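Local coordinates for N-acetylneuraminic acid (Sialic acid) synthetase (Leptospira borgpetersenii serovar Hardjo-bovis, PDB 6NCS), which binds a manganese ion and probably catalyses the condensation that forms N-acetylneuraminic acid or its 9-phosphate, at residues Lys117-Ile131 with Ala140-Ala154. Numbering follows the deposited sequence.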
loop_
_atom_site.group_PDB
_atom_site.type_symbol
_atom_site.label_atom_id
_atom_site.label_comp_id
_atom_site.label_asym_id
_atom_site.label_seq_id
_atom_site.Cartn_x
_atom_site.Cartn_y
_atom_site.Cartn_z
ATOM N N LYS A 117 -9.636 27.803 -19.525
ATOM C CA LYS A 117 -11.067 27.812 -19.232
ATOM C C LYS A 117 -11.873 28.194 -20.464
ATOM O O LYS A 117 -12.960 27.647 -20.702
ATOM C CB LYS A 117 -11.375 28.764 -18.079
ATOM C CG LYS A 117 -12.851 28.771 -17.705
ATOM C CD LYS A 117 -13.123 29.596 -16.475
ATOM C CE LYS A 117 -14.582 29.482 -16.069
ATOM N NZ LYS A 117 -14.886 30.373 -14.923
ATOM N N GLU A 118 -11.352 29.128 -21.264
ATOM C CA GLU A 118 -12.085 29.597 -22.439
ATOM C C GLU A 118 -12.234 28.496 -23.481
ATOM O O GLU A 118 -13.266 28.416 -24.159
ATOM C CB GLU A 118 -11.387 30.813 -23.047
ATOM N N ILE A 119 -11.216 27.641 -23.642
ATOM C CA ILE A 119 -11.347 26.557 -24.614
ATOM C C ILE A 119 -12.127 25.390 -24.046
ATOM O O ILE A 119 -12.315 24.384 -24.740
ATOM C CB ILE A 119 -9.985 26.061 -25.142
ATOM C CG1 ILE A 119 -9.190 25.347 -24.056
ATOM C CG2 ILE A 119 -9.172 27.225 -25.711
ATOM C CD1 ILE A 119 -7.999 24.590 -24.616
ATOM N N GLY A 120 -12.585 25.489 -22.805
ATOM C CA GLY A 120 -13.520 24.531 -22.262
ATOM C C GLY A 120 -12.936 23.380 -21.470
ATOM O O GLY A 120 -13.622 22.365 -21.311
ATOM N N VAL A 121 -11.710 23.493 -20.957
ATOM C CA VAL A 121 -11.214 22.430 -20.090
ATOM C C VAL A 121 -12.063 22.391 -18.823
ATOM O O VAL A 121 -12.598 23.412 -18.375
ATOM C CB VAL A 121 -9.719 22.594 -19.747
ATOM C CG1 VAL A 121 -8.900 22.819 -21.019
ATOM C CG2 VAL A 121 -9.516 23.721 -18.731
ATOM N N GLU A 122 -12.212 21.194 -18.254
ATOM C CA GLU A 122 -12.999 21.019 -17.041
ATOM C C GLU A 122 -12.150 20.757 -15.809
ATOM O O GLU A 122 -12.687 20.801 -14.697
ATOM C CB GLU A 122 -14.010 19.870 -17.212
ATOM C CG GLU A 122 -15.139 20.171 -18.210
ATOM C CD GLU A 122 -16.019 21.356 -17.804
ATOM O OE1 GLU A 122 -16.097 21.681 -16.596
ATOM O OE2 GLU A 122 -16.644 21.965 -18.704
ATOM N N ILE A 123 -10.857 20.485 -15.983
ATOM C CA ILE A 123 -9.918 20.217 -14.897
ATOM C C ILE A 123 -8.684 21.079 -15.097
ATOM O O ILE A 123 -8.185 21.209 -16.221
ATOM C CB ILE A 123 -9.488 18.733 -14.847
ATOM C CG1 ILE A 123 -10.678 17.801 -14.741
ATOM C CG2 ILE A 123 -8.558 18.484 -13.657
ATOM C CD1 ILE A 123 -10.250 16.348 -14.572
ATOM N N LEU A 124 -8.162 21.628 -14.000
ATOM C CA LEU A 124 -6.879 22.319 -13.991
ATOM C C LEU A 124 -5.901 21.565 -13.097
ATOM O O LEU A 124 -6.260 21.130 -11.998
ATOM C CB LEU A 124 -7.022 23.759 -13.473
ATOM C CG LEU A 124 -7.950 24.724 -14.204
ATOM C CD1 LEU A 124 -8.143 25.967 -13.355
ATOM C CD2 LEU A 124 -7.354 25.091 -15.554
ATOM N N LYS A 125 -4.662 21.421 -13.555
ATOM C CA LYS A 125 -3.584 20.951 -12.698
ATOM C C LYS A 125 -2.749 22.145 -12.262
ATOM O O LYS A 125 -2.451 23.018 -13.075
ATOM C CB LYS A 125 -2.692 19.949 -13.442
ATOM C CG LYS A 125 -1.434 19.553 -12.695
ATOM C CD LYS A 125 -1.746 18.643 -11.540
ATOM C CE LYS A 125 -0.535 18.494 -10.624
ATOM N NZ LYS A 125 0.621 17.849 -11.309
ATOM N N ILE A 126 -2.366 22.184 -10.984
ATOM C CA ILE A 126 -1.441 23.197 -10.482
ATOM C C ILE A 126 -0.173 22.485 -10.040
ATOM O O ILE A 126 -0.228 21.566 -9.208
ATOM C CB ILE A 126 -2.035 24.019 -9.330
ATOM C CG1 ILE A 126 -3.300 24.748 -9.781
ATOM C CG2 ILE A 126 -1.002 25.021 -8.816
ATOM C CD1 ILE A 126 -3.065 25.785 -10.853
ATOM N N ALA A 127 0.962 22.921 -10.589
ATOM C CA ALA A 127 2.247 22.275 -10.379
ATOM C C ALA A 127 2.725 22.441 -8.941
ATOM O O ALA A 127 2.334 23.371 -8.238
ATOM C CB ALA A 127 3.284 22.858 -11.338
ATOM N N SER A 128 3.607 21.522 -8.514
ATOM C CA SER A 128 4.129 21.576 -7.150
ATOM C C SER A 128 4.792 22.913 -6.862
ATOM O O SER A 128 4.604 23.488 -5.785
ATOM C CB SER A 128 5.125 20.444 -6.906
ATOM O OG SER A 128 4.487 19.173 -6.958
ATOM N N CYS A 129 5.571 23.423 -7.817
ATOM C CA CYS A 129 6.278 24.681 -7.617
ATOM C C CYS A 129 5.343 25.861 -7.402
ATOM O O CYS A 129 5.816 26.936 -7.012
ATOM C CB CYS A 129 7.180 24.964 -8.818
ATOM S SG CYS A 129 6.250 25.292 -10.348
ATOM N N ASP A 130 4.041 25.702 -7.652
ATOM C CA ASP A 130 3.085 26.786 -7.488
ATOM C C ASP A 130 2.200 26.595 -6.265
ATOM O O ASP A 130 1.162 27.247 -6.142
ATOM C CB ASP A 130 2.247 26.937 -8.756
ATOM C CG ASP A 130 3.017 27.635 -9.843
ATOM O OD1 ASP A 130 3.835 28.508 -9.474
ATOM O OD2 ASP A 130 2.841 27.310 -11.039
ATOM N N ILE A 131 2.599 25.724 -5.338
ATOM C CA ILE A 131 1.781 25.535 -4.148
ATOM C C ILE A 131 1.810 26.755 -3.239
ATOM O O ILE A 131 0.960 26.877 -2.351
ATOM C CB ILE A 131 2.215 24.245 -3.417
ATOM C CG1 ILE A 131 1.162 23.852 -2.373
ATOM C CG2 ILE A 131 3.604 24.417 -2.804
ATOM C CD1 ILE A 131 1.177 22.400 -1.989
ATOM N N ALA A 140 -7.360 29.774 -9.793
ATOM C CA ALA A 140 -7.860 28.425 -10.018
ATOM C C ALA A 140 -9.101 28.148 -9.174
ATOM O O ALA A 140 -10.077 27.564 -9.662
ATOM C CB ALA A 140 -6.764 27.407 -9.712
ATOM N N ALA A 141 -9.082 28.563 -7.907
ATOM C CA ALA A 141 -10.246 28.356 -7.049
ATOM C C ALA A 141 -11.456 29.133 -7.560
ATOM O O ALA A 141 -12.584 28.627 -7.523
ATOM C CB ALA A 141 -9.910 28.758 -5.613
ATOM N N ASP A 142 -11.244 30.372 -8.025
ATOM C CA ASP A 142 -12.340 31.206 -8.517
ATOM C C ASP A 142 -12.933 30.696 -9.822
ATOM O O ASP A 142 -14.060 31.072 -10.166
ATOM C CB ASP A 142 -11.860 32.644 -8.728
ATOM C CG ASP A 142 -11.455 33.318 -7.437
ATOM O OD1 ASP A 142 -11.751 32.758 -6.360
ATOM O OD2 ASP A 142 -10.830 34.402 -7.498
ATOM N N SER A 143 -12.196 29.868 -10.561
ATOM C CA SER A 143 -12.650 29.422 -11.874
ATOM C C SER A 143 -13.838 28.477 -11.774
ATOM O O SER A 143 -14.600 28.342 -12.738
ATOM C CB SER A 143 -11.506 28.728 -12.618
ATOM O OG SER A 143 -11.220 27.479 -12.008
ATOM N N GLY A 144 -13.998 27.799 -10.637
ATOM C CA GLY A 144 -15.033 26.800 -10.489
ATOM C C GLY A 144 -14.705 25.450 -11.091
ATOM O O GLY A 144 -15.486 24.500 -10.907
ATOM N N LEU A 145 -13.585 25.325 -11.801
ATOM C CA LEU A 145 -13.217 24.052 -12.396
ATOM C C LEU A 145 -12.668 23.099 -11.336
ATOM O O LEU A 145 -12.339 23.494 -10.215
ATOM C CB LEU A 145 -12.167 24.255 -13.490
ATOM C CG LEU A 145 -12.527 25.252 -14.589
ATOM C CD1 LEU A 145 -11.392 25.312 -15.616
ATOM C CD2 LEU A 145 -13.839 24.855 -15.243
ATOM N N ILE A 146 -12.576 21.824 -11.711
ATOM C CA ILE A 146 -11.908 20.839 -10.870
ATOM C C ILE A 146 -10.428 21.173 -10.829
ATOM O O ILE A 146 -9.822 21.459 -11.864
ATOM C CB ILE A 146 -12.116 19.421 -11.424
ATOM C CG1 ILE A 146 -13.606 19.074 -11.509
ATOM C CG2 ILE A 146 -11.328 18.388 -10.598
ATOM C CD1 ILE A 146 -13.868 17.932 -12.476
ATOM N N VAL A 147 -9.832 21.130 -9.639
ATOM C CA VAL A 147 -8.432 21.504 -9.472
ATOM C C VAL A 147 -7.690 20.325 -8.873
ATOM O O VAL A 147 -8.097 19.795 -7.832
ATOM C CB VAL A 147 -8.259 22.742 -8.579
ATOM C CG1 VAL A 147 -6.769 23.046 -8.428
ATOM C CG2 VAL A 147 -8.998 23.941 -9.162
ATOM N N ILE A 148 -6.607 19.925 -9.528
ATOM C CA ILE A 148 -5.666 18.954 -8.987
ATOM C C ILE A 148 -4.404 19.718 -8.621
ATOM O O ILE A 148 -3.793 20.358 -9.484
ATOM C CB ILE A 148 -5.347 17.842 -9.995
ATOM C CG1 ILE A 148 -6.627 17.139 -10.465
ATOM C CG2 ILE A 148 -4.372 16.869 -9.358
ATOM C CD1 ILE A 148 -6.368 16.073 -11.553
ATOM N N LEU A 149 -4.020 19.666 -7.345
ATOM C CA LEU A 149 -2.813 20.315 -6.843
ATOM C C LEU A 149 -1.826 19.247 -6.393
ATOM O O LEU A 149 -2.217 18.302 -5.710
ATOM C CB LEU A 149 -3.150 21.229 -5.665
ATOM C CG LEU A 149 -1.995 21.905 -4.919
ATOM C CD1 LEU A 149 -1.285 22.937 -5.813
ATOM C CD2 LEU A 149 -2.515 22.550 -3.638
ATOM N N SER A 150 -0.567 19.376 -6.795
ATOM C CA SER A 150 0.515 18.538 -6.292
ATOM C C SER A 150 1.269 19.286 -5.202
ATOM O O SER A 150 1.414 20.508 -5.266
ATOM C CB SER A 150 1.486 18.155 -7.410
ATOM O OG SER A 150 0.938 17.157 -8.246
ATOM N N ARG A 151 1.761 18.546 -4.197
ATOM C CA ARG A 151 2.367 19.179 -3.025
ATOM C C ARG A 151 3.869 18.935 -2.899
ATOM O O ARG A 151 4.412 19.052 -1.798
ATOM C CB ARG A 151 1.650 18.765 -1.725
ATOM C CG ARG A 151 1.409 17.255 -1.452
ATOM C CD ARG A 151 2.709 16.474 -1.150
ATOM N NE ARG A 151 3.554 17.102 -0.130
ATOM C CZ ARG A 151 4.108 16.441 0.884
ATOM N NH1 ARG A 151 3.906 15.138 1.008
ATOM N NH2 ARG A 151 4.873 17.071 1.767
ATOM N N GLY A 152 4.562 18.642 -3.997
ATOM C CA GLY A 152 6.012 18.618 -3.944
ATOM C C GLY A 152 6.519 19.927 -3.370
ATOM O O GLY A 152 5.889 20.964 -3.591
ATOM N N THR A 153 7.610 19.887 -2.598
ATOM C CA THR A 153 8.280 20.989 -1.897
ATOM C C THR A 153 7.570 21.439 -0.613
ATOM O O THR A 153 8.162 22.211 0.149
ATOM C CB THR A 153 8.484 22.250 -2.765
ATOM O OG1 THR A 153 7.237 22.951 -2.890
ATOM C CG2 THR A 153 9.007 21.897 -4.146
ATOM N N ALA A 154 6.336 21.009 -0.340
ATOM C CA ALA A 154 5.487 21.709 0.622
ATOM C C ALA A 154 5.461 21.052 2.002
ATOM O O ALA A 154 5.399 19.826 2.129
ATOM C CB ALA A 154 4.057 21.824 0.087
HETATM O O HOH W 1 3.040 16.860 -10.059
#
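Leu124 and Ile126 on strand 123-126 pair in parallel with Val147 and Leu149 on strand 146-150, two neighbouring strands of the TIM barrel joined by helix 134-143 as a beta-alpha-beta unit. The buried middle is tight. Leu124 N donates to Ile146 O at 2.7 Å and Leu124 O accepts from Ile148 N, both bonds nearly straight, while the bond from Ser150 N to Ile126 O stretches to 3.3 Å at the C-terminal end. On the helix-facing side, Ile126 sets CG2 against Leu149 CD1 (3.7 Å) and its CD1 meets Ala140 CB (4.2 Å), and Leu137 of the same helix touches both Ile126 and Leu149. Leu124 slants across Leu145, its CG lying 3.8 Å from Leu145 CD1. On the barrel-lining side, Ile123 CG2 packs against Ile148 CD1.

Packing thins at the N-terminal end, where exposed Lys117 stretches from its helix with CG anti to the backbone N (chi1 -178°) and every later torsion extended; NZ reaches Ser143 O at 3.0 Å, approaching the carbonyl from the side (C=O...N angle 124°).

At the opposite end the strands open onto the polar pocket near manganese ligands His210 and His231. Bent at chi2 (73°), Lys125 lays CD across Ile148 CG2 (3.8 Å), and its NZ forms a salt bridge with Glu229 and hydrogen-bonds a citrate that probably came from the crystallisation liquor. Beyond it, Ser128 OG accepts a weak bond from Gly152 N. A water bridges Lys125 and Ser150, accepting from Lys125 NZ and lying 2.8 Å from Ser150 OG.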